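Side-chain contacts in RNA-dependent RNA polymerase (Qualyub virus, PDB 6DX1), which probably acts through its viral OTU domain as a cysteine protease that removes ubiquitin from modified proteins: residues 6-11 against 20-25; 66-71 against 86-91; 139-144 against 151-156. All coordinates share one frame; numbering follows the deposited sequence.

Contact 1 of 3, residues 6-11 against 20-25; sequences ENIVWE and ANVVFS
Ala20 presses its methyl group into a corner made by Ile8, Val9 and Trp10, and this is the tight part of the contact. Its CB lies 3.6 Å from Ile8 CG2 and only 3.3 Å from Val9 O, against the backbone itself. The same methyl makes an off-centre CH-pi contact with Trp10, 4.1 Å from the centroid of the six-membered ring and 29° from its normal. Ile8 CG2 sits over that same face, so two methyls share one side of the indole, while Arg131 adds a cation-pi contact to the ring. In Ile8, CG1 stands beside the backbone N (chi1 -58°), which leaves CG2 anti to that N and turned to the indole; the CG1 branch carries CD1 out to Val22 CG2, 4.0 Å away. Alanine suits the spot, since its small side chain lets backbone and indole come close, and the branched Ile8 and Val22 supply apolar surface.

On the other side, where Val9 and Asn21 are exposed, the packing gives way to water. One water accepts from Val9 N at 2.8 Å and donates to Asn21 O at 2.7 Å; another accepts from Asn21 N at 2.9 Å and gives only a weak bond to Val9 O. The two backbones are thus bridged by solvent where paired strands would bond directly. Segment 6-11 leads into the beta hairpin of strands 11-14 and 17-25 at the sheet edge, consistent with the extra N-terminal strands of nairovirus OTU domains.

Contact 2 of 3, residues 66-71 against 86-91; sequences EFAETN and EHYARE
A small, buried helix-to-helix contact joins Ala68, near the end of helix 57-70, to Tyr88 of the short helix 85-92, about 18 Å, centre to centre, from the middle of the chain. It buries just 107 Å² and is apolar at its heart: Ala68 CB meets Tyr88 CD2 at 3.9 Å, approaching the ring obliquely. The CA atoms of these two residues are 7.7 Å apart, a close spacing that the small alanine side chain suits. Tyr88 CG is anti to its backbone N (chi1 173°), which lays the ring along helix 57-70, where it also touches Cys64 and Arg65. Its hydroxyl reaches on to Glu103 OE2 in a hydrogen bond, and Phe82 meets the ring edge-to-face. The tyrosine therefore ties helix 85-92 to helix 101-111 as well, within the helical part that packs beside the sheet in OTU proteases. Nearer the surface, Glu69 reaches across toward the neighbouring helix, OE1 coming within 4.4 Å of Ala89 CB, a loose contact in which the acid can still face solvent. On another side of helix 57-70, Phe67 turns to Ile106 and Leu110 of helix 101-111, and Asn71 CB lies 3.5 Å above the plane of its ring, offset toward the rim. Asn71 is also the residue that leaves helical geometry; Thr70 OG1 donates to its OD1 at 2.6 Å, in the carbonyl plane on a lone pair, while ND2 bonds to Glu74, so both ends of the amide are held.

Contact 3 of 3, residues 139-144 against 151-156; sequences TAINLL and FDFLVP
Strands 140-146 and 150-156 form an antiparallel beta hairpin within the mixed sheet of the OTU fold, and Leu144 with Asp152 make a hydrogen-bonded pair in it. Leu144 N donates to Asp152 O at 2.8 Å, from above the carbonyl plane; Asp152 N returns a bond to Leu144 O at 2.9 Å, this time in plane. The Asp152 carboxylate is held by His150 NE2 and Thr35 N through OD2, an arrangement consistent with the His-Asp part of an OTU active site.

Leu143 and Phe153, a non-hydrogen-bonded pair, face helix 41-51, where Phe42, Ala45 and Thr48 cover them. Leu143 divides its branches between two rings: CD1 lies 3.8 Å from Phe151 CD1, and CD2 comes in at the edge of the Phe153 ring, the two side chains crossing at about a right angle. The fork of Leu143 thus lets one methyl serve each ring. The opposite face has Leu144 CB against Leu154 CD1 at 3.9 Å, with Tyr26 touching both leucines.

Beyond this the strands diverge. Leu154 N still bonds to Asn142 O at 3.0 Å, but a water intervenes alongside. Asn142 is buried and needs its polar ends answered: OD1 accepts from Trp118 NE1, and ND2 donates to Tyr137 O, while Pro156 CG packs against ND2. The water accepts from both Asn142 N and Asn142 ND2, and it donates to Leu154 O at 2.6 Å.

How the contacts relate
From the N terminus, contact 1 closes a short loop first, bringing the entering chain back against strand 17-25 at one end of the sheet. The chain then lays down edge strand 30-33 and helix 41-51 before helix 57-70, and contact 2 closes a second loop by returning helix 85-92 to it. Contact 3 comes last, across the tight turn of the hairpin. The three follow in series, none nested in or crossing another. Contacts 1 and 3 reach the same sheet, their centres 16 Å apart, whereas contact 2 belongs to the helical side, with its centre 33 Å from that of contact 1 and 25 Å from that of contact 3, on the opposite side of the chain's centre from both.

Contact 1 of 3, residues 6-11 against 20-25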
ATOM      1  N   GLU A   6       4.283  14.471  13.882  1.00 40.00           N
ATOM      2  CA  GLU A   6       4.408  14.452  15.340  1.00 40.26           C
ATOM      3  C   GLU A   6       3.135  14.150  16.123  1.00 34.42           C
ATOM      4  O   GLU A   6       3.250  13.738  17.283  1.00 36.80           O
ATOM      5  CB  GLU A   6       4.974  15.789  15.844  1.00 45.69           C
ATOM      6  CG  GLU A   6       6.045  16.376  14.943  1.00 49.48           C
ATOM      7  CD  GLU A   6       7.035  17.250  15.681  1.00 57.87           C
ATOM      8  OE1 GLU A   6       7.266  17.004  16.884  1.00 60.97           O
ATOM      9  OE2 GLU A   6       7.589  18.176  15.049  1.00 61.53           O
ATOM     10  N   ASN A   7       1.936  14.342  15.585  1.00 28.81           N
ATOM     11  CA  ASN A   7       0.718  14.203  16.375  1.00 26.47           C
ATOM     12  C   ASN A   7      -0.116  12.983  15.989  1.00 24.66           C
ATOM     13  O   ASN A   7      -1.333  12.983  16.178  1.00 29.08           O
ATOM     14  CB  ASN A   7      -0.138  15.460  16.265  1.00 31.44           C
ATOM     15  CG  ASN A   7       0.419  16.606  17.070  1.00 30.15           C
ATOM     16  OD1 ASN A   7       1.375  16.434  17.836  1.00 27.67           O
ATOM     17  ND2 ASN A   7      -0.180  17.782  16.912  1.00 36.13           N
ATOM     18  N   ILE A   8       0.500  11.944  15.440  1.00 23.27           N
ATOM     19  CA  ILE A   8      -0.234  10.739  15.063  1.00 19.54           C
ATOM     20  C   ILE A   8      -0.028   9.694  16.140  1.00 19.65           C
ATOM     21  O   ILE A   8       1.113   9.412  16.528  1.00 21.02           O
ATOM     22  CB  ILE A   8       0.219  10.203  13.696  1.00 20.96           C
ATOM     23  CG1 ILE A   8       0.022  11.274  12.627  1.00 23.21           C
ATOM     24  CG2 ILE A   8      -0.591   8.965  13.336  1.00 20.85           C
ATOM     25  CD1 ILE A   8       0.446  10.828  11.239  1.00 23.18           C
ATOM     26  N   VAL A   9      -1.124   9.094  16.604  1.00 18.48           N
ATOM     27  CA  VAL A   9      -1.068   8.025  17.594  1.00 18.08           C
ATOM     28  C   VAL A   9      -1.275   6.728  16.824  1.00 19.32           C
ATOM     29  O   VAL A   9      -2.402   6.262  16.646  1.00 22.43           O
ATOM     30  CB  VAL A   9      -2.104   8.208  18.702  1.00 20.22           C
ATOM     31  CG1 VAL A   9      -1.929   7.124  19.763  1.00 24.13           C
ATOM     32  CG2 VAL A   9      -1.980   9.596  19.315  1.00 21.50           C
ATOM     33  N   TRP A  10      -0.172   6.137  16.358  1.00 18.06           N
ATOM     34  CA  TRP A  10      -0.238   4.849  15.680  1.00 18.92           C
ATOM     35  C   TRP A  10      -0.429   3.746  16.709  1.00 20.93           C
ATOM     36  O   TRP A  10       0.310   3.676  17.697  1.00 24.13           O
ATOM     37  CB  TRP A  10       1.040   4.588  14.878  1.00 19.74           C
ATOM     38  CG  TRP A  10       1.254   5.498  13.711  1.00 20.29           C
ATOM     39  CD1 TRP A  10       2.167   6.511  13.618  1.00 21.01           C
ATOM     40  CD2 TRP A  10       0.555   5.472  12.459  1.00 18.43           C
ATOM     41  NE1 TRP A  10       2.077   7.119  12.388  1.00 23.29           N
ATOM     42  CE2 TRP A  10       1.101   6.496  11.656  1.00 20.61           C
ATOM     43  CE3 TRP A  10      -0.473   4.678  11.938  1.00 19.32           C
ATOM     44  CZ2 TRP A  10       0.640   6.761  10.359  1.00 20.49           C
ATOM     45  CZ3 TRP A  10      -0.933   4.940  10.656  1.00 19.63           C
ATOM     46  CH2 TRP A  10      -0.365   5.974   9.876  1.00 18.73           C
ATOM     47  N   GLU A  11      -1.409   2.884  16.472  1.00 18.64           N
ATOM     48  CA  GLU A  11      -1.728   1.778  17.368  1.00 19.03           C
ATOM     49  C   GLU A  11      -1.396   0.461  16.680  1.00 20.07           C
ATOM     50  O   GLU A  11      -1.800   0.244  15.532  1.00 19.74           O
ATOM     51  CB  GLU A  11      -3.203   1.820  17.758  1.00 24.19           C
ATOM     52  CG  GLU A  11      -3.643   0.628  18.581  1.00 29.29           C
ATOM     53  CD  GLU A  11      -4.986   0.851  19.236  1.00 34.01           C
ATOM     54  OE1 GLU A  11      -5.019   1.435  20.342  1.00 40.79           O
ATOM     55  OE2 GLU A  11      -6.002   0.449  18.636  1.00 42.17           O
ATOM     56  N   ALA A  20      -4.233   4.402  12.693  1.00 18.30           N
ATOM     57  CA  ALA A  20      -4.476   5.626  13.452  1.00 18.91           C
ATOM     58  C   ALA A  20      -5.650   6.393  12.869  1.00 21.99           C
ATOM     59  O   ALA A  20      -5.915   6.321  11.667  1.00 20.16           O
ATOM     60  CB  ALA A  20      -3.231   6.519  13.446  1.00 19.10           C
ATOM     61  N   ASN A  21      -6.339   7.147  13.732  1.00 18.55           N
ATOM     62  CA  ASN A  21      -7.232   8.208  13.280  1.00 17.88           C
ATOM     63  C   ASN A  21      -6.395   9.462  13.082  1.00 20.32           C
ATOM     64  O   ASN A  21      -5.694   9.889  14.003  1.00 21.12           O
ATOM     65  CB  ASN A  21      -8.348   8.465  14.290  1.00 19.28           C
ATOM     66  CG  ASN A  21      -9.282   7.294  14.408  1.00 23.65           C
ATOM     67  OD1 ASN A  21      -9.760   6.785  13.399  1.00 26.04           O
ATOM     68  ND2 ASN A  21      -9.524   6.827  15.634  1.00 23.32           N
ATOM     69  N   VAL A  22      -6.428  10.022  11.876  1.00 19.17           N
ATOM     70  CA  VAL A  22      -5.574  11.161  11.549  1.00 18.05           C
ATOM     71  C   VAL A  22      -6.328  11.999  10.526  1.00 20.67           C
ATOM     72  O   VAL A  22      -6.728  11.492   9.471  1.00 19.56           O
ATOM     73  CB  VAL A  22      -4.191  10.695  11.047  1.00 24.18           C
ATOM     74  CG1 VAL A  22      -4.332   9.624  10.002  1.00 31.78           C
ATOM     75  CG2 VAL A  22      -3.339  11.877  10.548  1.00 22.77           C
ATOM     76  N   VAL A  23      -6.570  13.270  10.846  1.00 18.63           N
ATOM     77  CA  VAL A  23      -7.555  14.086  10.135  1.00 18.17           C
ATOM     78  C   VAL A  23      -6.861  15.290   9.508  1.00 21.26           C
ATOM     79  O   VAL A  23      -6.333  16.160  10.221  1.00 20.07           O
ATOM     80  CB  VAL A  23      -8.688  14.530  11.072  1.00 19.47           C
ATOM     81  CG1 VAL A  23      -9.764  15.285  10.291  1.00 19.78           C
ATOM     82  CG2 VAL A  23      -9.290  13.321  11.772  1.00 21.15           C
ATOM     83  N   PHE A  24      -6.887  15.363   8.174  1.00 18.90           N
ATOM     84  CA  PHE A  24      -6.207  16.461   7.498  1.00 19.11           C
ATOM     85  C   PHE A  24      -6.688  16.544   6.058  1.00 17.99           C
ATOM     86  O   PHE A  24      -7.154  15.557   5.488  1.00 19.09           O
ATOM     87  CB  PHE A  24      -4.680  16.298   7.535  1.00 19.44           C
ATOM     88  CG  PHE A  24      -4.165  15.057   6.837  1.00 19.13           C
ATOM     89  CD1 PHE A  24      -4.057  13.858   7.528  1.00 17.84           C
ATOM     90  CD2 PHE A  24      -3.755  15.095   5.515  1.00 19.60           C
ATOM     91  CE1 PHE A  24      -3.558  12.716   6.915  1.00 18.87           C
ATOM     92  CE2 PHE A  24      -3.255  13.954   4.894  1.00 20.20           C
ATOM     93  CZ  PHE A  24      -3.160  12.761   5.592  1.00 19.79           C
ATOM     94  N   SER A  25      -6.570  17.736   5.484  1.00 19.27           N
ATOM     95  CA  SER A  25      -6.833  17.925   4.064  1.00 20.45           C
ATOM     96  C   SER A  25      -5.588  17.484   3.301  1.00 20.51           C
ATOM     97  O   SER A  25      -4.507  18.043   3.511  1.00 21.19           O
ATOM     98  CB  SER A  25      -7.173  19.395   3.802  1.00 24.28           C
ATOM     99  OG  SER A  25      -7.168  19.700   2.417  1.00 26.16           O
TER
HETATM  100  O   HOH W   1      -5.600   7.304  16.547  1.00 23.71           O
HETATM  101  O   HOH W   2      -3.811   9.371  15.807  1.00 25.32           O

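Contact 2 of 3, residues 66-71 against 86-91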
ATOM      1  N   GLU A  66       7.672 -12.899  -6.327  1.00 22.86           N
ATOM      2  CA  GLU A  66       9.042 -13.373  -6.152  1.00 27.36           C
ATOM      3  C   GLU A  66       9.492 -13.262  -4.703  1.00 26.67           C
ATOM      4  O   GLU A  66      10.158 -14.167  -4.187  1.00 25.63           O
ATOM      5  CB  GLU A  66       9.990 -12.606  -7.068  1.00 29.35           C
ATOM      6  CG  GLU A  66       9.943 -13.121  -8.498  1.00 37.65           C
ATOM      7  CD  GLU A  66      10.422 -12.108  -9.506  1.00 45.83           C
ATOM      8  OE1 GLU A  66      10.235 -12.350 -10.722  1.00 51.79           O
ATOM      9  OE2 GLU A  66      10.996 -11.073  -9.096  1.00 47.60           O
ATOM     10  N   PHE A  67       9.150 -12.157  -4.027  1.00 24.62           N
ATOM     11  CA  PHE A  67       9.517 -12.029  -2.619  1.00 23.42           C
ATOM     12  C   PHE A  67       8.762 -13.034  -1.758  1.00 23.06           C
ATOM     13  O   PHE A  67       9.300 -13.533  -0.760  1.00 24.74           O
ATOM     14  CB  PHE A  67       9.259 -10.603  -2.130  1.00 21.70           C
ATOM     15  CG  PHE A  67       9.898 -10.290  -0.802  1.00 22.14           C
ATOM     16  CD1 PHE A  67      11.265 -10.087  -0.707  1.00 21.51           C
ATOM     17  CD2 PHE A  67       9.123 -10.181   0.346  1.00 23.71           C
ATOM     18  CE1 PHE A  67      11.862  -9.779   0.518  1.00 24.87           C
ATOM     19  CE2 PHE A  67       9.713  -9.875   1.571  1.00 25.70           C
ATOM     20  CZ  PHE A  67      11.082  -9.675   1.652  1.00 25.03           C
ATOM     21  N   ALA A  68       7.514 -13.340  -2.113  1.00 21.68           N
ATOM     22  CA  ALA A  68       6.795 -14.377  -1.384  1.00 21.89           C
ATOM     23  C   ALA A  68       7.533 -15.708  -1.468  1.00 27.53           C
ATOM     24  O   ALA A  68       7.578 -16.467  -0.490  1.00 30.19           O
ATOM     25  CB  ALA A  68       5.371 -14.515  -1.921  1.00 23.52           C
ATOM     26  N   GLU A  69       8.130 -16.002  -2.626  1.00 26.02           N
ATOM     27  CA  GLU A  69       8.854 -17.261  -2.795  1.00 29.82           C
ATOM     28  C   GLU A  69      10.184 -17.258  -2.048  1.00 30.50           C
ATOM     29  O   GLU A  69      10.529 -18.243  -1.383  1.00 35.05           O
ATOM     30  CB  GLU A  69       9.075 -17.540  -4.280  1.00 31.85           C
ATOM     31  CG  GLU A  69       7.828 -17.928  -4.998  1.00 39.65           C
ATOM     32  CD  GLU A  69       7.868 -17.562  -6.450  1.00 47.43           C
ATOM     33  OE1 GLU A  69       6.780 -17.257  -6.969  1.00 52.02           O
ATOM     34  OE2 GLU A  69       8.968 -17.563  -7.070  1.00 53.82           O
ATOM     35  N   THR A  70      10.941 -16.163  -2.126  1.00 27.75           N
ATOM     36  CA  THR A  70      12.287 -16.161  -1.567  1.00 29.05           C
ATOM     37  C   THR A  70      12.299 -15.864  -0.073  1.00 30.42           C
ATOM     38  O   THR A  70      13.255 -16.238   0.619  1.00 31.57           O
ATOM     39  CB  THR A  70      13.163 -15.141  -2.304  1.00 31.26           C
ATOM     40  OG1 THR A  70      12.615 -13.825  -2.142  1.00 28.25           O
ATOM     41  CG2 THR A  70      13.238 -15.474  -3.798  1.00 32.36           C
ATOM     42  N   ASN A  71      11.263 -15.207   0.437  1.00 25.96           N
ATOM     43  CA  ASN A  71      11.265 -14.682   1.797  1.00 27.23           C
ATOM     44  C   ASN A  71       9.958 -15.004   2.511  1.00 26.70           C
ATOM     45  O   ASN A  71       9.494 -14.228   3.352  1.00 26.91           O
ATOM     46  CB  ASN A  71      11.520 -13.171   1.793  1.00 27.60           C
ATOM     47  CG  ASN A  71      12.936 -12.815   1.372  1.00 28.74           C
ATOM     48  OD1 ASN A  71      13.320 -12.995   0.214  1.00 28.43           O
ATOM     49  ND2 ASN A  71      13.719 -12.298   2.313  1.00 30.28           N
ATOM     50  N   GLU A  86       3.276 -20.780  -3.690  1.00 32.69           N
ATOM     51  CA  GLU A  86       2.632 -21.207  -4.925  1.00 33.31           C
ATOM     52  C   GLU A  86       1.153 -20.850  -4.914  1.00 30.56           C
ATOM     53  O   GLU A  86       0.596 -20.451  -5.945  1.00 32.85           O
ATOM     54  CB  GLU A  86       2.841 -22.712  -5.129  1.00 37.35           C
ATOM     55  CG  GLU A  86       4.304 -23.180  -4.983  1.00 44.03           C
ATOM     56  CD  GLU A  86       4.751 -23.288  -3.525  1.00 43.00           C
ATOM     57  OE1 GLU A  86       5.967 -23.294  -3.254  1.00 50.68           O
ATOM     58  OE2 GLU A  86       3.875 -23.370  -2.646  1.00 47.75           O
ATOM     59  N   HIS A  87       0.504 -20.977  -3.753  1.00 29.85           N
ATOM     60  CA  HIS A  87      -0.890 -20.565  -3.621  1.00 28.46           C
ATOM     61  C   HIS A  87      -1.042 -19.064  -3.852  1.00 28.91           C
ATOM     62  O   HIS A  87      -1.946 -18.632  -4.577  1.00 27.71           O
ATOM     63  CB  HIS A  87      -1.418 -20.972  -2.240  1.00 31.07           C
ATOM     64  CG  HIS A  87      -2.840 -20.579  -1.981  1.00 28.26           C
ATOM     65  ND1 HIS A  87      -3.353 -20.448  -0.708  1.00 30.27           N
ATOM     66  CD2 HIS A  87      -3.857 -20.293  -2.827  1.00 31.96           C
ATOM     67  CE1 HIS A  87      -4.621 -20.086  -0.782  1.00 30.38           C
ATOM     68  NE2 HIS A  87      -4.954 -19.989  -2.056  1.00 30.94           N
ATOM     69  N   TYR A  88      -0.155 -18.255  -3.263  1.00 27.21           N
ATOM     70  CA  TYR A  88      -0.225 -16.812  -3.497  1.00 24.60           C
ATOM     71  C   TYR A  88      -0.020 -16.478  -4.971  1.00 25.59           C
ATOM     72  O   TYR A  88      -0.743 -15.645  -5.532  1.00 24.48           O
ATOM     73  CB  TYR A  88       0.808 -16.074  -2.638  1.00 24.23           C
ATOM     74  CG  TYR A  88       0.868 -14.604  -2.978  1.00 22.26           C
ATOM     75  CD1 TYR A  88      -0.193 -13.775  -2.671  1.00 23.85           C
ATOM     76  CD2 TYR A  88       1.959 -14.065  -3.655  1.00 23.97           C
ATOM     77  CE1 TYR A  88      -0.174 -12.436  -3.004  1.00 23.23           C
ATOM     78  CE2 TYR A  88       1.994 -12.717  -3.995  1.00 21.84           C
ATOM     79  CZ  TYR A  88       0.912 -11.914  -3.667  1.00 23.58           C
ATOM     80  OH  TYR A  88       0.907 -10.575  -3.993  1.00 22.74           O
ATOM     81  N   ALA A  89       0.969 -17.108  -5.612  1.00 26.55           N
ATOM     82  CA  ALA A  89       1.227 -16.835  -7.025  1.00 27.20           C
ATOM     83  C   ALA A  89       0.019 -17.192  -7.877  1.00 29.18           C
ATOM     84  O   ALA A  89      -0.339 -16.453  -8.804  1.00 28.60           O
ATOM     85  CB  ALA A  89       2.460 -17.608  -7.495  1.00 30.19           C
ATOM     86  N   ARG A  90      -0.623 -18.322  -7.565  1.00 31.81           N
ATOM     87  CA  ARG A  90      -1.792 -18.765  -8.314  1.00 33.18           C
ATOM     88  C   ARG A  90      -2.922 -17.750  -8.226  1.00 31.69           C
ATOM     89  O   ARG A  90      -3.517 -17.385  -9.245  1.00 30.58           O
ATOM     90  CB  ARG A  90      -2.235 -20.140  -7.789  1.00 34.92           C
ATOM     91  CG  ARG A  90      -3.635 -20.609  -8.156  1.00 41.84           C
ATOM     92  CD  ARG A  90      -3.865 -22.044  -7.663  1.00 42.89           C
ATOM     93  NE  ARG A  90      -2.595 -22.744  -7.409  1.00 40.39           N
ATOM     94  CZ  ARG A  90      -2.235 -23.229  -6.218  1.00 38.92           C
ATOM     95  NH1 ARG A  90      -3.073 -23.096  -5.206  1.00 41.32           N
ATOM     96  NH2 ARG A  90      -1.051 -23.823  -6.017  1.00 41.90           N
ATOM     97  N   GLU A  91      -3.215 -17.264  -7.020  1.00 29.19           N
ATOM     98  CA  GLU A  91      -4.332 -16.343  -6.849  1.00 30.01           C
ATOM     99  C   GLU A  91      -4.010 -14.953  -7.386  1.00 27.00           C
ATOM    100  O   GLU A  91      -4.877 -14.297  -7.975  1.00 29.00           O
ATOM    101  CB  GLU A  91      -4.727 -16.270  -5.375  1.00 27.53           C
ATOM    102  CG  GLU A  91      -5.338 -17.564  -4.858  1.00 36.49           C
ATOM    103  CD  GLU A  91      -6.653 -17.880  -5.537  1.00 41.80           C
ATOM    104  OE1 GLU A  91      -7.507 -16.975  -5.623  1.00 41.26           O
ATOM    105  OE2 GLU A  91      -6.826 -19.028  -5.999  1.00 48.71           O
TER

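Contact 3 of 3, residues 139-144 against 151-156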
ATOM      1  N   THR A 139       9.027   9.313   4.343  1.00 30.22           N
ATOM      2  CA  THR A 139       9.820   8.150   3.957  1.00 33.55           C
ATOM      3  C   THR A 139       8.941   6.983   3.517  1.00 36.38           C
ATOM      4  O   THR A 139       9.331   5.814   3.648  1.00 35.94           O
ATOM      5  CB  THR A 139      10.722   7.697   5.099  1.00 37.34           C
ATOM      6  OG1 THR A 139       9.920   7.089   6.123  1.00 35.34           O
ATOM      7  CG2 THR A 139      11.497   8.887   5.671  1.00 36.23           C
ATOM      8  N   ALA A 140       7.748   7.278   3.013  1.00 24.89           N
ATOM      9  CA  ALA A 140       6.784   6.228   2.719  1.00 19.64           C
ATOM     10  C   ALA A 140       6.322   6.290   1.271  1.00 18.28           C
ATOM     11  O   ALA A 140       6.424   7.322   0.590  1.00 21.32           O
ATOM     12  CB  ALA A 140       5.551   6.318   3.635  1.00 19.25           C
ATOM     13  N   ILE A 141       5.814   5.148   0.813  1.00 16.92           N
ATOM     14  CA  ILE A 141       4.903   5.122  -0.325  1.00 17.55           C
ATOM     15  C   ILE A 141       3.522   5.452   0.231  1.00 17.63           C
ATOM     16  O   ILE A 141       2.960   4.673   1.006  1.00 18.46           O
ATOM     17  CB  ILE A 141       4.901   3.763  -1.028  1.00 18.55           C
ATOM     18  CG1 ILE A 141       6.321   3.358  -1.433  1.00 19.72           C
ATOM     19  CG2 ILE A 141       3.967   3.796  -2.242  1.00 18.51           C
ATOM     20  CD1 ILE A 141       6.400   1.980  -2.101  1.00 19.50           C
ATOM     21  N   ASN A 142       2.989   6.606  -0.142  1.00 16.75           N
ATOM     22  CA  ASN A 142       1.702   7.093   0.337  1.00 17.19           C
ATOM     23  C   ASN A 142       0.626   6.832  -0.704  1.00 18.68           C
ATOM     24  O   ASN A 142       0.754   7.269  -1.847  1.00 17.82           O
ATOM     25  CB  ASN A 142       1.771   8.592   0.637  1.00 17.08           C
ATOM     26  CG  ASN A 142       2.739   8.912   1.760  1.00 19.23           C
ATOM     27  OD1 ASN A 142       2.376   8.851   2.933  1.00 17.90           O
ATOM     28  ND2 ASN A 142       3.980   9.235   1.409  1.00 18.73           N
ATOM     29  N   LEU A 143      -0.450   6.155  -0.300  1.00 15.36           N
ATOM     30  CA  LEU A 143      -1.565   5.877  -1.196  1.00 16.08           C
ATOM     31  C   LEU A 143      -2.842   6.512  -0.658  1.00 18.39           C
ATOM     32  O   LEU A 143      -3.101   6.496   0.554  1.00 17.91           O
ATOM     33  CB  LEU A 143      -1.784   4.367  -1.359  1.00 17.63           C
ATOM     34  CG  LEU A 143      -0.645   3.513  -1.912  1.00 19.34           C
ATOM     35  CD1 LEU A 143      -1.200   2.170  -2.370  1.00 24.06           C
ATOM     36  CD2 LEU A 143       0.070   4.206  -3.056  1.00 22.24           C
ATOM     37  N   LEU A 144      -3.650   7.072  -1.554  1.00 15.42           N
ATOM     38  CA  LEU A 144      -4.961   7.575  -1.167  1.00 15.57           C
ATOM     39  C   LEU A 144      -5.941   6.424  -1.344  1.00 19.63           C
ATOM     40  O   LEU A 144      -6.113   5.915  -2.459  1.00 18.12           O
ATOM     41  CB  LEU A 144      -5.366   8.789  -1.997  1.00 16.69           C
ATOM     42  CG  LEU A 144      -6.597   9.540  -1.491  1.00 18.50           C
ATOM     43  CD1 LEU A 144      -6.272  10.296  -0.198  1.00 17.67           C
ATOM     44  CD2 LEU A 144      -7.144  10.503  -2.549  1.00 19.75           C
ATOM     45  N   PHE A 151      -7.211   2.837  -5.151  1.00 16.24           N
ATOM     46  CA  PHE A 151      -6.013   3.500  -4.632  1.00 16.26           C
ATOM     47  C   PHE A 151      -5.476   4.469  -5.670  1.00 20.13           C
ATOM     48  O   PHE A 151      -5.272   4.086  -6.828  1.00 19.43           O
ATOM     49  CB  PHE A 151      -4.899   2.499  -4.306  1.00 17.47           C
ATOM     50  CG  PHE A 151      -5.219   1.550  -3.177  1.00 18.03           C
ATOM     51  CD1 PHE A 151      -4.942   1.901  -1.860  1.00 20.42           C
ATOM     52  CD2 PHE A 151      -5.737   0.287  -3.439  1.00 16.23           C
ATOM     53  CE1 PHE A 151      -5.215   1.008  -0.815  1.00 20.12           C
ATOM     54  CE2 PHE A 151      -6.015  -0.609  -2.403  1.00 20.43           C
ATOM     55  CZ  PHE A 151      -5.758  -0.240  -1.089  1.00 19.29           C
ATOM     56  N   ASP A 152      -5.201   5.694  -5.244  1.00 16.77           N
ATOM     57  CA  ASP A 152      -4.419   6.644  -6.024  1.00 17.11           C
ATOM     58  C   ASP A 152      -3.086   6.894  -5.333  1.00 18.10           C
ATOM     59  O   ASP A 152      -2.880   6.523  -4.174  1.00 18.97           O
ATOM     60  CB  ASP A 152      -5.189   7.948  -6.207  1.00 19.33           C
ATOM     61  CG  ASP A 152      -6.445   7.761  -7.047  1.00 22.50           C
ATOM     62  OD1 ASP A 152      -7.538   8.148  -6.584  1.00 23.27           O
ATOM     63  OD2 ASP A 152      -6.324   7.227  -8.174  1.00 20.74           O
ATOM     64  N   PHE A 153      -2.161   7.531  -6.050  1.00 17.41           N
ATOM     65  CA  PHE A 153      -0.825   7.767  -5.523  1.00 17.04           C
ATOM     66  C   PHE A 153      -0.718   9.187  -4.978  1.00 18.36           C
ATOM     67  O   PHE A 153      -1.283  10.123  -5.542  1.00 20.08           O
ATOM     68  CB  PHE A 153       0.226   7.547  -6.614  1.00 19.94           C
ATOM     69  CG  PHE A 153       1.635   7.802  -6.174  1.00 18.77           C
ATOM     70  CD1 PHE A 153       2.159   7.185  -5.048  1.00 20.01           C
ATOM     71  CD2 PHE A 153       2.459   8.624  -6.926  1.00 18.79           C
ATOM     72  CE1 PHE A 153       3.471   7.409  -4.658  1.00 21.43           C
ATOM     73  CE2 PHE A 153       3.776   8.848  -6.549  1.00 21.67           C
ATOM     74  CZ  PHE A 153       4.283   8.252  -5.404  1.00 23.18           C
ATOM     75  N   LEU A 154      -0.002   9.346  -3.870  1.00 16.64           N
ATOM     76  CA  LEU A 154       0.169  10.656  -3.253  1.00 18.86           C
ATOM     77  C   LEU A 154       1.654  10.995  -3.208  1.00 18.83           C
ATOM     78  O   LEU A 154       2.446  10.214  -2.679  1.00 19.81           O
ATOM     79  CB  LEU A 154      -0.421  10.674  -1.838  1.00 16.71           C
ATOM     80  CG  LEU A 154      -1.938  10.551  -1.732  1.00 17.06           C
ATOM     81  CD1 LEU A 154      -2.291  10.322  -0.259  1.00 19.75           C
ATOM     82  CD2 LEU A 154      -2.641  11.780  -2.250  1.00 19.46           C
ATOM     83  N   VAL A 155       2.025  12.153  -3.747  1.00 19.95           N
ATOM     84  CA  VAL A 155       3.409  12.624  -3.740  1.00 22.80           C
ATOM     85  C   VAL A 155       3.548  13.698  -2.654  1.00 21.30           C
ATOM     86  O   VAL A 155       2.863  14.722  -2.739  1.00 23.42           O
ATOM     87  CB  VAL A 155       3.835  13.196  -5.096  1.00 27.52           C
ATOM     88  CG1 VAL A 155       5.332  13.498  -5.077  1.00 30.94           C
ATOM     89  CG2 VAL A 155       3.488  12.251  -6.229  1.00 29.98           C
ATOM     90  N   PRO A 156       4.421  13.515  -1.672  1.00 21.63           N
ATOM     91  CA  PRO A 156       4.594  14.556  -0.652  1.00 26.74           C
ATOM     92  C   PRO A 156       5.099  15.853  -1.266  1.00 27.43           C
ATOM     93  O   PRO A 156       5.968  15.855  -2.143  1.00 29.81           O
ATOM     94  CB  PRO A 156       5.631  13.950   0.302  1.00 30.71           C
ATOM     95  CG  PRO A 156       5.545  12.474   0.067  1.00 29.96           C
ATOM     96  CD  PRO A 156       5.228  12.319  -1.388  1.00 25.87           C
TER
HETATM   97  O   HOH W   3       4.332   8.731  -1.564  1.00 20.00           O